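Local coordinates for TPR repeat-containing protein YrrB (PDB 2Q7F) that is a TPR-repeat protein that could mediate complex formation among RNA sulfuration components, RNA processing components and aminoacyl-tRNA synthetases, at residues 180-185 against 197-202; 214-219 against 227-232; 127-132 against 159-164; 93-98 against 120-125; 72-77 against 102-107. All coordinates share one frame; numbering follows the deposited sequence.

Contact 1 of 5, residues 180-185 against 197-202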
# COMPACT_ATOMS: atom_id res chain seq x y z
N SER A 180 -2.07 12.72 15.12
CA SER A 180 -1.28 13.63 14.29
C SER A 180 -1.53 13.35 12.81
O SER A 180 -1.83 14.26 12.04
CB SER A 180 0.22 13.48 14.59
OG SER A 180 0.49 13.80 15.94
N GLN A 181 -1.41 12.08 12.44
CA GLN A 181 -1.60 11.67 11.05
C GLN A 181 -3.07 11.74 10.61
O GLN A 181 -3.36 12.31 9.55
CB GLN A 181 -0.99 10.29 10.78
CG GLN A 181 0.52 10.19 11.01
CD GLN A 181 1.33 11.10 10.10
OE1 GLN A 181 0.84 11.61 9.10
NE2 GLN A 181 2.60 11.30 10.46
N PHE A 182 -3.98 11.20 11.41
CA PHE A 182 -5.42 11.28 11.09
C PHE A 182 -5.87 12.73 10.82
O PHE A 182 -6.68 12.96 9.92
CB PHE A 182 -6.30 10.67 12.19
CG PHE A 182 -6.15 9.17 12.35
CD1 PHE A 182 -6.02 8.34 11.24
CD2 PHE A 182 -6.18 8.59 13.61
CE1 PHE A 182 -5.89 6.96 11.39
CE2 PHE A 182 -6.06 7.21 13.77
CZ PHE A 182 -5.92 6.39 12.66
N ALA A 183 -5.33 13.67 11.59
CA ALA A 183 -5.65 15.10 11.44
C ALA A 183 -5.18 15.65 10.10
O ALA A 183 -5.92 16.37 9.43
CB ALA A 183 -5.06 15.90 12.59
N ALA A 184 -3.96 15.30 9.71
CA ALA A 184 -3.40 15.75 8.43
C ALA A 184 -4.20 15.23 7.24
O ALA A 184 -4.37 15.94 6.24
CB ALA A 184 -1.93 15.36 8.32
N VAL A 185 -4.71 14.00 7.36
CA VAL A 185 -5.60 13.40 6.36
C VAL A 185 -6.89 14.21 6.25
O VAL A 185 -7.40 14.43 5.15
CB VAL A 185 -5.93 11.92 6.70
CG1 VAL A 185 -7.04 11.37 5.79
CG2 VAL A 185 -4.68 11.05 6.61
N TYR A 197 -13.47 8.39 11.85
CA TYR A 197 -13.88 7.22 12.62
C TYR A 197 -12.71 6.61 13.37
O TYR A 197 -12.82 6.30 14.56
CB TYR A 197 -14.53 6.16 11.71
CG TYR A 197 -14.53 4.77 12.31
CD1 TYR A 197 -15.42 4.43 13.34
CD2 TYR A 197 -13.64 3.80 11.86
CE1 TYR A 197 -15.42 3.15 13.90
CE2 TYR A 197 -13.63 2.53 12.41
CZ TYR A 197 -14.52 2.21 13.42
OH TYR A 197 -14.51 0.95 13.95
N ASN A 198 -11.60 6.43 12.67
CA ASN A 198 -10.40 5.85 13.26
C ASN A 198 -9.75 6.77 14.30
O ASN A 198 -9.12 6.29 15.25
CB ASN A 198 -9.40 5.44 12.17
CG ASN A 198 -9.84 4.18 11.44
OD1 ASN A 198 -9.64 3.07 11.93
ND2 ASN A 198 -10.43 4.35 10.26
N ALA A 199 -9.94 8.07 14.13
CA ALA A 199 -9.57 9.06 15.14
C ALA A 199 -10.46 8.85 16.36
O ALA A 199 -9.98 8.80 17.49
CB ALA A 199 -9.73 10.47 14.60
N GLY A 200 -11.75 8.69 16.09
CA GLY A 200 -12.74 8.43 17.13
C GLY A 200 -12.36 7.22 17.96
O GLY A 200 -12.46 7.26 19.19
N VAL A 201 -11.90 6.17 17.30
CA VAL A 201 -11.53 4.92 17.97
C VAL A 201 -10.23 5.08 18.76
O VAL A 201 -10.06 4.45 19.81
CB VAL A 201 -11.42 3.74 16.98
CG1 VAL A 201 -10.95 2.47 17.68
CG2 VAL A 201 -12.77 3.50 16.31
N THR A 202 -9.33 5.93 18.26
CA THR A 202 -8.06 6.18 18.94
C THR A 202 -8.31 6.83 20.30
O THR A 202 -7.78 6.37 21.31
CB THR A 202 -7.11 7.05 18.08
OG1 THR A 202 -6.69 6.31 16.93
CG2 THR A 202 -5.87 7.47 18.87

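Contact 2 of 5, residues 214-219 against 227-232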
# COMPACT_ATOMS: atom_id res chain seq x y z
N GLU A 214 -16.98 13.41 19.51
CA GLU A 214 -16.81 14.55 18.60
C GLU A 214 -16.35 14.12 17.20
O GLU A 214 -17.02 14.43 16.21
CB GLU A 214 -15.82 15.56 19.22
CG GLU A 214 -15.32 16.66 18.29
CD GLU A 214 -14.22 17.51 18.92
OE1 GLU A 214 -14.45 18.07 20.01
OE2 GLU A 214 -13.12 17.61 18.33
N MET A 215 -15.23 13.41 17.14
CA MET A 215 -14.67 12.91 15.88
C MET A 215 -15.60 11.89 15.21
O MET A 215 -15.70 11.84 13.97
CB MET A 215 -13.28 12.29 16.10
CG MET A 215 -12.22 13.25 16.60
SD MET A 215 -11.79 14.53 15.40
CE MET A 215 -11.01 15.74 16.47
N LEU A 216 -16.28 11.09 16.03
CA LEU A 216 -17.22 10.07 15.59
C LEU A 216 -18.44 10.71 14.92
O LEU A 216 -18.92 10.21 13.89
CB LEU A 216 -17.65 9.22 16.79
CG LEU A 216 -17.81 7.70 16.71
CD1 LEU A 216 -16.67 7.04 15.95
CD2 LEU A 216 -17.88 7.16 18.13
N ASP A 217 -18.93 11.80 15.51
CA ASP A 217 -20.02 12.59 14.95
C ASP A 217 -19.72 12.95 13.51
O ASP A 217 -20.49 12.63 12.60
CB ASP A 217 -20.24 13.87 15.76
CG ASP A 217 -20.88 13.62 17.11
OD1 ASP A 217 -21.62 12.63 17.25
OD2 ASP A 217 -20.63 14.43 18.03
N LYS A 218 -18.57 13.60 13.31
CA LYS A 218 -18.17 14.12 12.01
C LYS A 218 -18.05 13.03 10.95
O LYS A 218 -18.16 13.32 9.75
CB LYS A 218 -16.89 14.94 12.13
CG LYS A 218 -16.64 15.88 10.96
CD LYS A 218 -15.98 17.19 11.39
CE LYS A 218 -17.00 18.26 11.71
NZ LYS A 218 -16.40 19.62 11.63
N ALA A 219 -17.85 11.79 11.38
CA ALA A 219 -17.81 10.65 10.46
C ALA A 219 -19.20 10.29 9.95
O ALA A 219 -19.38 10.02 8.77
CB ALA A 219 -17.16 9.44 11.13
N MET A 227 -21.86 2.41 9.31
CA MET A 227 -22.37 1.49 10.33
C MET A 227 -21.40 1.24 11.48
O MET A 227 -21.83 1.11 12.63
CB MET A 227 -22.79 0.15 9.71
CG MET A 227 -24.30 0.02 9.49
SD MET A 227 -24.88 -1.69 9.50
CE MET A 227 -24.01 -2.39 8.09
N LEU A 228 -20.11 1.18 11.17
CA LEU A 228 -19.08 1.06 12.20
C LEU A 228 -19.03 2.29 13.10
O LEU A 228 -18.95 2.16 14.33
CB LEU A 228 -17.71 0.75 11.58
CG LEU A 228 -17.23 -0.71 11.53
CD1 LEU A 228 -18.36 -1.75 11.31
CD2 LEU A 228 -16.14 -0.87 10.49
N ALA A 229 -19.09 3.49 12.52
CA ALA A 229 -19.17 4.72 13.31
C ALA A 229 -20.43 4.70 14.15
O ALA A 229 -20.43 5.17 15.28
CB ALA A 229 -19.12 5.95 12.43
N LEU A 230 -21.50 4.15 13.58
CA LEU A 230 -22.78 4.04 14.27
C LEU A 230 -22.70 3.12 15.49
O LEU A 230 -23.06 3.51 16.60
CB LEU A 230 -23.89 3.57 13.31
CG LEU A 230 -24.42 4.62 12.32
CD1 LEU A 230 -25.20 3.96 11.20
CD2 LEU A 230 -25.27 5.67 13.04
N HIS A 231 -22.22 1.89 15.26
CA HIS A 231 -22.07 0.92 16.34
C HIS A 231 -21.06 1.40 17.38
O HIS A 231 -21.27 1.19 18.58
CB HIS A 231 -21.67 -0.45 15.78
CG HIS A 231 -22.69 -1.05 14.87
ND1 HIS A 231 -24.05 -0.92 15.08
CD2 HIS A 231 -22.56 -1.79 13.74
CE1 HIS A 231 -24.71 -1.55 14.13
NE2 HIS A 231 -23.82 -2.08 13.30
N ALA A 232 -19.99 2.05 16.93
CA ALA A 232 -18.98 2.60 17.83
C ALA A 232 -19.55 3.66 18.77
O ALA A 232 -19.13 3.76 19.92
CB ALA A 232 -17.80 3.16 17.04

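Contact 3 of 5, residues 127-132 against 159-164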
# COMPACT_ATOMS: atom_id res chain seq x y z
N LEU A 127 6.81 1.86 -3.73
CA LEU A 127 7.25 0.58 -3.21
C LEU A 127 7.05 0.48 -1.71
O LEU A 127 6.55 -0.54 -1.22
CB LEU A 127 8.71 0.29 -3.55
CG LEU A 127 9.31 -0.96 -2.87
CD1 LEU A 127 8.66 -2.29 -3.35
CD2 LEU A 127 10.82 -1.00 -3.01
N PHE A 128 7.45 1.52 -0.98
CA PHE A 128 7.28 1.52 0.46
C PHE A 128 5.80 1.42 0.82
O PHE A 128 5.43 0.79 1.82
CB PHE A 128 7.92 2.75 1.10
CG PHE A 128 9.43 2.76 1.04
CD1 PHE A 128 10.16 1.61 1.33
CD2 PHE A 128 10.12 3.92 0.70
CE1 PHE A 128 11.56 1.61 1.26
CE2 PHE A 128 11.52 3.94 0.64
CZ PHE A 128 12.24 2.78 0.92
N TYR A 129 4.96 2.01 -0.03
CA TYR A 129 3.52 1.98 0.15
C TYR A 129 2.96 0.58 -0.05
O TYR A 129 2.27 0.05 0.82
CB TYR A 129 2.82 2.97 -0.80
CG TYR A 129 1.31 2.87 -0.74
CD1 TYR A 129 0.61 3.42 0.33
CD2 TYR A 129 0.59 2.21 -1.75
CE1 TYR A 129 -0.78 3.32 0.40
CE2 TYR A 129 -0.79 2.12 -1.69
CZ TYR A 129 -1.46 2.67 -0.61
OH TYR A 129 -2.84 2.58 -0.53
N MET A 130 3.26 -0.02 -1.20
CA MET A 130 2.74 -1.35 -1.52
C MET A 130 3.20 -2.36 -0.47
O MET A 130 2.42 -3.21 -0.03
CB MET A 130 3.17 -1.78 -2.92
CG MET A 130 2.60 -0.93 -4.06
SD MET A 130 0.79 -0.88 -4.12
CE MET A 130 0.42 -2.55 -4.65
N LEU A 131 4.45 -2.23 -0.06
CA LEU A 131 5.00 -3.11 0.97
C LEU A 131 4.32 -2.85 2.31
O LEU A 131 3.82 -3.77 2.93
CB LEU A 131 6.53 -2.98 1.08
CG LEU A 131 7.25 -3.83 2.12
CD1 LEU A 131 6.90 -5.34 2.01
CD2 LEU A 131 8.76 -3.60 2.01
N GLY A 132 4.28 -1.59 2.73
CA GLY A 132 3.58 -1.21 3.95
C GLY A 132 2.18 -1.81 3.98
O GLY A 132 1.83 -2.54 4.91
N THR A 159 -2.34 11.19 0.69
CA THR A 159 -3.39 10.98 1.70
C THR A 159 -3.57 9.50 2.09
O THR A 159 -3.65 9.17 3.28
CB THR A 159 -4.73 11.55 1.20
OG1 THR A 159 -4.63 12.97 1.13
CG2 THR A 159 -5.87 11.19 2.14
N GLU A 160 -3.61 8.64 1.08
CA GLU A 160 -3.85 7.22 1.25
C GLU A 160 -2.79 6.56 2.13
O GLU A 160 -3.13 5.82 3.07
CB GLU A 160 -3.90 6.53 -0.12
CG GLU A 160 -5.05 5.55 -0.29
CD GLU A 160 -5.18 4.61 0.89
OE1 GLU A 160 -6.17 4.73 1.66
OE2 GLU A 160 -4.28 3.75 1.07
N ALA A 161 -1.52 6.83 1.84
CA ALA A 161 -0.41 6.35 2.66
C ALA A 161 -0.56 6.84 4.08
O ALA A 161 -0.43 6.07 5.03
CB ALA A 161 0.92 6.81 2.08
N ARG A 162 -0.85 8.12 4.23
CA ARG A 162 -0.92 8.74 5.54
C ARG A 162 -2.03 8.15 6.40
O ARG A 162 -1.87 8.00 7.62
CB ARG A 162 -1.06 10.25 5.41
CG ARG A 162 -0.73 10.97 6.68
CD ARG A 162 -1.01 12.44 6.55
NE ARG A 162 -0.03 13.09 5.68
CZ ARG A 162 1.09 13.67 6.11
NH1 ARG A 162 1.39 13.71 7.40
NH2 ARG A 162 1.91 14.21 5.22
N PHE A 163 -3.16 7.81 5.78
CA PHE A 163 -4.24 7.16 6.51
C PHE A 163 -3.85 5.75 6.97
O PHE A 163 -4.24 5.32 8.06
CB PHE A 163 -5.52 7.11 5.66
CG PHE A 163 -6.63 6.30 6.28
CD1 PHE A 163 -7.21 6.69 7.48
CD2 PHE A 163 -7.07 5.14 5.67
CE1 PHE A 163 -8.22 5.93 8.06
CE2 PHE A 163 -8.09 4.37 6.24
CZ PHE A 163 -8.66 4.77 7.43
N GLN A 164 -3.07 5.04 6.15
CA GLN A 164 -2.62 3.69 6.50
C GLN A 164 -1.56 3.71 7.60
O GLN A 164 -1.52 2.81 8.45
CB GLN A 164 -2.07 2.98 5.26
CG GLN A 164 -3.11 2.68 4.22
CD GLN A 164 -3.96 1.48 4.57
OE1 GLN A 164 -5.15 1.44 4.27
NE2 GLN A 164 -3.34 0.48 5.21

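Contact 4 of 5, residues 93-98 against 120-125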
# COMPACT_ATOMS: atom_id res chain seq x y z
N ALA A 93 11.48 -6.24 -12.05
CA ALA A 93 10.86 -7.54 -12.23
C ALA A 93 10.22 -8.06 -10.94
O ALA A 93 9.11 -8.61 -10.97
CB ALA A 93 11.85 -8.54 -12.78
N TYR A 94 10.90 -7.85 -9.80
CA TYR A 94 10.31 -8.19 -8.50
C TYR A 94 9.08 -7.33 -8.23
O TYR A 94 8.04 -7.83 -7.75
CB TYR A 94 11.33 -8.01 -7.37
CG TYR A 94 12.43 -9.04 -7.40
CD1 TYR A 94 12.13 -10.41 -7.40
CD2 TYR A 94 13.78 -8.65 -7.40
CE1 TYR A 94 13.14 -11.36 -7.42
CE2 TYR A 94 14.80 -9.60 -7.42
CZ TYR A 94 14.47 -10.95 -7.43
OH TYR A 94 15.46 -11.92 -7.47
N TYR A 95 9.20 -6.04 -8.54
CA TYR A 95 8.10 -5.09 -8.37
C TYR A 95 6.90 -5.41 -9.27
O TYR A 95 5.75 -5.39 -8.82
CB TYR A 95 8.58 -3.67 -8.60
CG TYR A 95 7.53 -2.62 -8.33
CD1 TYR A 95 7.12 -2.34 -7.03
CD2 TYR A 95 6.92 -1.92 -9.37
CE1 TYR A 95 6.15 -1.38 -6.77
CE2 TYR A 95 5.94 -0.96 -9.12
CZ TYR A 95 5.57 -0.69 -7.82
OH TYR A 95 4.61 0.25 -7.55
N GLY A 96 7.17 -5.70 -10.54
CA GLY A 96 6.12 -6.01 -11.50
C GLY A 96 5.39 -7.26 -11.09
O GLY A 96 4.17 -7.28 -11.09
N ALA A 97 6.13 -8.31 -10.73
CA ALA A 97 5.52 -9.57 -10.28
C ALA A 97 4.71 -9.36 -9.01
O ALA A 97 3.67 -10.00 -8.83
CB ALA A 97 6.59 -10.64 -10.05
N GLY A 98 5.19 -8.48 -8.14
CA GLY A 98 4.53 -8.17 -6.86
C GLY A 98 3.14 -7.61 -7.06
O GLY A 98 2.19 -8.05 -6.41
N ALA A 120 16.82 -5.59 -3.82
CA ALA A 120 17.58 -5.45 -5.06
C ALA A 120 17.92 -4.00 -5.40
O ALA A 120 18.71 -3.75 -6.31
CB ALA A 120 16.88 -6.14 -6.23
N GLY A 121 17.32 -3.04 -4.69
CA GLY A 121 17.71 -1.64 -4.84
C GLY A 121 16.59 -0.62 -4.96
O GLY A 121 16.81 0.54 -4.66
N MET A 122 15.40 -1.04 -5.38
CA MET A 122 14.29 -0.11 -5.57
C MET A 122 13.92 0.55 -4.25
O MET A 122 13.63 -0.14 -3.27
CB MET A 122 13.08 -0.81 -6.19
CG MET A 122 11.90 0.10 -6.54
SD MET A 122 10.59 -0.83 -7.39
CE MET A 122 9.30 0.40 -7.47
N GLU A 123 13.95 1.88 -4.23
CA GLU A 123 13.57 2.66 -3.06
C GLU A 123 12.78 3.89 -3.50
O GLU A 123 13.36 4.89 -3.94
CB GLU A 123 14.80 3.10 -2.27
CG GLU A 123 15.53 1.98 -1.54
CD GLU A 123 16.87 2.43 -0.97
OE1 GLU A 123 16.92 3.48 -0.30
OE2 GLU A 123 17.87 1.71 -1.18
N ASN A 124 11.45 3.81 -3.41
CA ASN A 124 10.58 4.95 -3.71
C ASN A 124 9.21 4.86 -3.03
O ASN A 124 8.85 3.83 -2.48
CB ASN A 124 10.43 5.15 -5.23
CG ASN A 124 9.94 3.91 -5.94
OD1 ASN A 124 8.91 3.33 -5.57
ND2 ASN A 124 10.67 3.49 -6.96
N GLY A 125 8.46 5.96 -3.08
CA GLY A 125 7.21 6.08 -2.35
C GLY A 125 6.25 4.95 -2.63
O GLY A 125 5.65 4.40 -1.71

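Contact 5 of 5, residues 72-77 against 102-107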
# COMPACT_ATOMS: atom_id res chain seq x y z
N GLU A 72 -3.20 -10.25 -18.99
CA GLU A 72 -2.50 -11.53 -19.11
C GLU A 72 -1.51 -11.69 -17.96
O GLU A 72 -0.29 -11.77 -18.15
CB GLU A 72 -1.83 -11.69 -20.48
CG GLU A 72 -2.82 -12.04 -21.59
CD GLU A 72 -2.21 -11.97 -22.99
OE1 GLU A 72 -2.57 -11.04 -23.74
OE2 GLU A 72 -1.35 -12.83 -23.34
N LEU A 73 -2.08 -11.75 -16.76
CA LEU A 73 -1.35 -11.82 -15.50
C LEU A 73 -0.39 -13.01 -15.36
O LEU A 73 0.76 -12.82 -14.94
CB LEU A 73 -2.33 -11.76 -14.32
CG LEU A 73 -2.64 -10.38 -13.71
CD1 LEU A 73 -2.55 -9.23 -14.71
CD2 LEU A 73 -4.00 -10.36 -13.00
N GLU A 74 -0.84 -14.21 -15.71
CA GLU A 74 0.01 -15.41 -15.58
C GLU A 74 1.21 -15.34 -16.53
O GLU A 74 2.34 -15.65 -16.14
CB GLU A 74 -0.77 -16.70 -15.84
CG GLU A 74 -1.91 -16.96 -14.87
CD GLU A 74 -3.06 -15.99 -15.06
OE1 GLU A 74 -3.66 -15.56 -14.05
OE2 GLU A 74 -3.36 -15.63 -16.21
N ARG A 75 0.94 -14.93 -17.77
CA ARG A 75 1.98 -14.80 -18.75
C ARG A 75 2.96 -13.69 -18.35
O ARG A 75 4.17 -13.84 -18.52
CB ARG A 75 1.38 -14.57 -20.13
CG ARG A 75 2.31 -14.92 -21.28
CD ARG A 75 1.57 -14.74 -22.60
NE ARG A 75 2.45 -14.92 -23.75
CZ ARG A 75 2.37 -14.22 -24.88
NH1 ARG A 75 1.45 -13.28 -25.01
NH2 ARG A 75 3.22 -14.47 -25.88
N ALA A 76 2.46 -12.59 -17.79
CA ALA A 76 3.32 -11.55 -17.21
C ALA A 76 4.33 -12.17 -16.22
O ALA A 76 5.55 -11.86 -16.28
CB ALA A 76 2.49 -10.45 -16.54
N LEU A 77 3.82 -13.04 -15.35
CA LEU A 77 4.64 -13.75 -14.36
C LEU A 77 5.70 -14.63 -14.98
O LEU A 77 6.79 -14.77 -14.43
CB LEU A 77 3.78 -14.59 -13.41
CG LEU A 77 3.04 -13.81 -12.32
CD1 LEU A 77 2.02 -14.68 -11.59
CD2 LEU A 77 4.00 -13.11 -11.32
N VAL A 102 -0.53 -8.87 -5.98
CA VAL A 102 -1.47 -8.00 -5.26
C VAL A 102 -2.85 -8.12 -5.89
O VAL A 102 -3.84 -8.34 -5.20
CB VAL A 102 -0.98 -6.53 -5.21
CG1 VAL A 102 -2.11 -5.59 -4.89
CG2 VAL A 102 0.11 -6.37 -4.18
N VAL A 103 -2.90 -8.01 -7.22
CA VAL A 103 -4.17 -8.06 -7.93
C VAL A 103 -4.87 -9.39 -7.63
O VAL A 103 -6.07 -9.44 -7.48
CB VAL A 103 -3.99 -7.82 -9.45
CG1 VAL A 103 -5.31 -8.01 -10.20
CG2 VAL A 103 -3.46 -6.44 -9.68
N LYS A 104 -4.08 -10.45 -7.51
CA LYS A 104 -4.62 -11.78 -7.26
C LYS A 104 -4.76 -12.02 -5.77
O LYS A 104 -5.11 -13.12 -5.34
CB LYS A 104 -3.72 -12.84 -7.90
CG LYS A 104 -3.46 -12.66 -9.41
CD LYS A 104 -2.57 -13.76 -9.96
CE LYS A 104 -3.33 -15.09 -10.13
NZ LYS A 104 -3.78 -15.36 -11.52
N GLU A 105 -4.46 -10.99 -4.98
CA GLU A 105 -4.59 -11.02 -3.51
C GLU A 105 -3.85 -12.18 -2.84
O GLU A 105 -4.36 -12.81 -1.90
CB GLU A 105 -6.05 -11.00 -3.07
CG GLU A 105 -6.85 -9.79 -3.53
CD GLU A 105 -8.33 -9.98 -3.26
OE1 GLU A 105 -8.89 -11.00 -3.72
OE2 GLU A 105 -8.93 -9.13 -2.58
N MET A 106 -2.66 -12.46 -3.34
CA MET A 106 -1.73 -13.37 -2.71
C MET A 106 -0.70 -12.47 -2.03
O MET A 106 0.34 -12.13 -2.61
CB MET A 106 -1.12 -14.31 -3.75
CG MET A 106 -2.13 -15.25 -4.36
SD MET A 106 -1.61 -16.00 -5.91
CE MET A 106 -3.08 -16.95 -6.25
N TYR A 107 -1.01 -12.08 -0.80
CA TYR A 107 -0.27 -11.02 -0.12
C TYR A 107 1.07 -11.48 0.41
O TYR A 107 2.03 -10.71 0.43
CB TYR A 107 -1.12 -10.39 0.98
CG TYR A 107 -2.35 -9.71 0.46
CD1 TYR A 107 -2.26 -8.61 -0.40
CD2 TYR A 107 -3.62 -10.16 0.80
CE1 TYR A 107 -3.39 -7.97 -0.89
CE2 TYR A 107 -4.76 -9.54 0.32
CZ TYR A 107 -4.64 -8.44 -0.52
OH TYR A 107 -5.77 -7.83 -1.00

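Contact 1 of 5, residues 180-185 against 197-202
With chi1 at -67°, Phe182 sets its CG opposite the carbonyl carbon, and the ring projects from helix 176-188 onto residues 198-202 of helix 193-205. Thr202 has the same first torsion for OG1, which turns the hydroxyl back along its own helix to the rim of that ring. The two helices run nearly antiparallel, 9.8 Å apart at the closest approach of these short axes, and Phe182 is the whole contribution of 180-185. Asn198 CB leans over the ring off-centre, a CH-pi contact 4.1 Å from the Phe182 centroid. Over a face of the ring lies the backbone N of Ala199, while Ala199 CB packs against Phe182 CD2 at 4.1 Å. At the edge, in the ring plane, Thr202 OG1 sits 3.3 Å from Phe182 CE2. That hydroxyl donates to Asn198 O at 3.0 Å; the same oxygen takes the helical bond from Thr202 N on the other face of its carbonyl plane. The Asn198 amide heads away from the ring, and its ND2 bonds to Asp194 O. The contact joins TPR 5 to TPR 6, with Asn198 also touching Phe163 and Met167 of helix 159-172. Since the Thr202 proton is committed to Asn198 O, the oxygen of the hydroxyl probably offers electron density to the weakly positive hydrogens of the ring edge, making a polar group compatible with an aromatic core.

Contact 2 of 5, residues 214-219 against 227-232
Leu216 and Ala219 are the residues of 214-219 that reach across to Ala229 and Ala232, joining TPR 6 to the final helix, 227-233. That helix follows the last repeat, consistent with the capping helix that often ends a TPR array. The short axes diverge well from antiparallel, with 146° between their directions, and come within 9.5 Å. First along the segment, Met215 packs on Phe196 and Tyr203 of helix 193-205. Next comes Leu216, whose branch point and two methyls make most of the contact: CG lies 3.9 Å from Ala229 O, and CD2 is 4.1 Å from Ala232 CB, so the isobutyl group spans one turn of the opposing helix. The same side chain touches Tyr197, linking three helices. Asp217 starts away from the other helix, but its OD1 comes round to a salt bridge with Lys233, just past 227-232, a polar tie between the same two helices. One turn on from Leu216, Ala219 continues the packing on the same helix face. With alanine at 229 the backbones can come close: the CA atoms of Leu216 and Ala229 are 6.1 Å apart, and Ala219 CB meets Ala229 CB at 4.2 Å.

Contact 3 of 5, residues 127-132 against 159-164
Tyr129 reaches across to Glu160 and Ala161, bridging helix 125-137 in TPR 4 and helix 159-172 in TPR 5. In TPR superhelices the first helices of successive repeats line the concave side, and this pair fits that pattern. At the centre is one polar bond: the phenol OH donates to Glu160 OE2 at 2.5 Å, very short as modelled. OE2 comes in at the ring edge, in its plane, whereas the carboxylate itself stands nearly upright to the ring, with 77° between the planes. Behind this bond the ring meets Ala161 obliquely, Tyr129 CE1 being 3.8 Å from Ala161 CA. What puts the groups there is the shape of each chain. Tyr129 extends its CG opposite the backbone N (chi1 175°), carrying the hydroxyl clear of its own helix. Glu160 bends at chi2 (-48°), and this brings its carboxylate round to the phenol. One shell out, the first turn of helix 159-172 is fixed by Asp158, whose OD1 takes a hydrogen bond from Ala161 N; a carboxylate so near a helix start is probably favoured by the helix dipole. On the other side, Tyr129 O accepts from Thr133 OG1 within its helix. Further away, Phe128 packs on Tyr147 and Leu154 of helix 141-154, while Arg162, turned from the contact, makes a salt bridge to Glu156 and a hydrogen bond to Gln181. The position 34 residues on, one TPR length, holds another aromatic, Phe163. Against the apolar neighbour the closest side-chain pair is Tyr129 CD1 with Ala161 CB, at 3.8 Å.

Contact 4 of 5, residues 93-98 against 120-125
Within TPR 3, Tyr95 of helix 91-103 and Met122 of the loop that leads out of helix 107-120 form a Met-aromatic contact. The loop is shaped by a Schellman motif in which Gly121 leaves the helix with positive phi (135°), backbone angles that suit glycine. The chain then drops Met122 toward helix 91-103. Its side chain runs fully extended, every torsion near 180°, and so the methyl gets as far as the ring. Met122 CE sits squarely over the face of Tyr95, 3.5 Å from the centroid and only 10° off the normal, a close CH-pi contact. The sulfur stands off to one side, with Met122 SD 4.2 Å from the same centroid and obliquely placed. A second, lighter touch comes from the neighbouring tyrosine: Ala120 CB lies at the ring edge of Tyr94, 4.2 Å from CD2. The hydroxyl of Tyr94 goes elsewhere, to Ser88 O. Two residues after Met122, Asn124 takes the N-cap position of helix 125-137, its OD1 receiving Leu127 N. Helix 91-103 here meets three others: Tyr94 lies against Met113 and Ala117 of helix 107-120 and Leu84 of helix 73-86, while Tyr95 and Met122 both pack on Leu127 at the start of helix 125-137.

Contact 5 of 5, residues 72-77 against 102-107
Leu73 and Lys104 are the nearest backbone pair, their CA atoms 8.9 Å apart, where the start of helix 73-86 faces the end of helix 91-103. An apolar pair and a salt bridge lie side by side across the gap. The apolar pair is Leu73 and Val103, which meet at about a right angle, Leu73 CD2 lying 3.9 Å from Val103 CG1. The same methyl, Leu73 CD2, also touches the aliphatic part of Lys104, at CG, 4.3 Å away. Next to it, Lys104 NZ makes a salt bridge to Glu74 OE1, modelled at a very short 2.5 Å. Both chains bend to achieve it. Glu74 turns at chi2 (70°) to swing its carboxylate across, and Lys104 folds at chi3 and chi4, so the ammonium arrives crosswise rather than in line. Glu74 lies in the first turn of one helix and Lys104 just past the last turn of the other, places where their charges should each suit the helix dipole. Another salt bridge stays within 72-77: Arg75 NH1 reaches Glu72 OE2 at a long 3.3 Å, on the syn side of the carboxylate. Beyond Lys104, Glu105 takes positive phi (54°) in a Schellman motif, its N bonding to Val102 O at 2.7 Å, and the chain turns into helix 107-120. Further along helix 73-86, Leu77 continues the seam onto Ala97 and Val100. The salt bridge is a local addition; the packing of a helix in TPR 2 on the first helix of TPR 3 is characteristic of the continuous stacking of a TPR array.

In the fold
Contacts 1 and 2 are buried packing in the C-terminal part of the array, contact 3 is partly buried near the chain's centre, and contacts 4 and 5 lie at the surface. Chemistry follows place: a phenylalanine ring on Asn198, Ala199 and Thr202 in contact 1, a leucine and alanines in contact 2, one phenol-carboxylate bond in contact 3, a methionine over a tyrosine in contact 4 and an ion pair in contact 5. Contacts 4 and 5 share helix 91-103 and touch through Ala97 and Leu77. Tyr197 passes from contact 1 into contact 2, Arg162 and Gln181 tie contact 3 to contact 1, and Leu127 connects contact 3 to contact 4, so neighbouring contacts touch in series along the array.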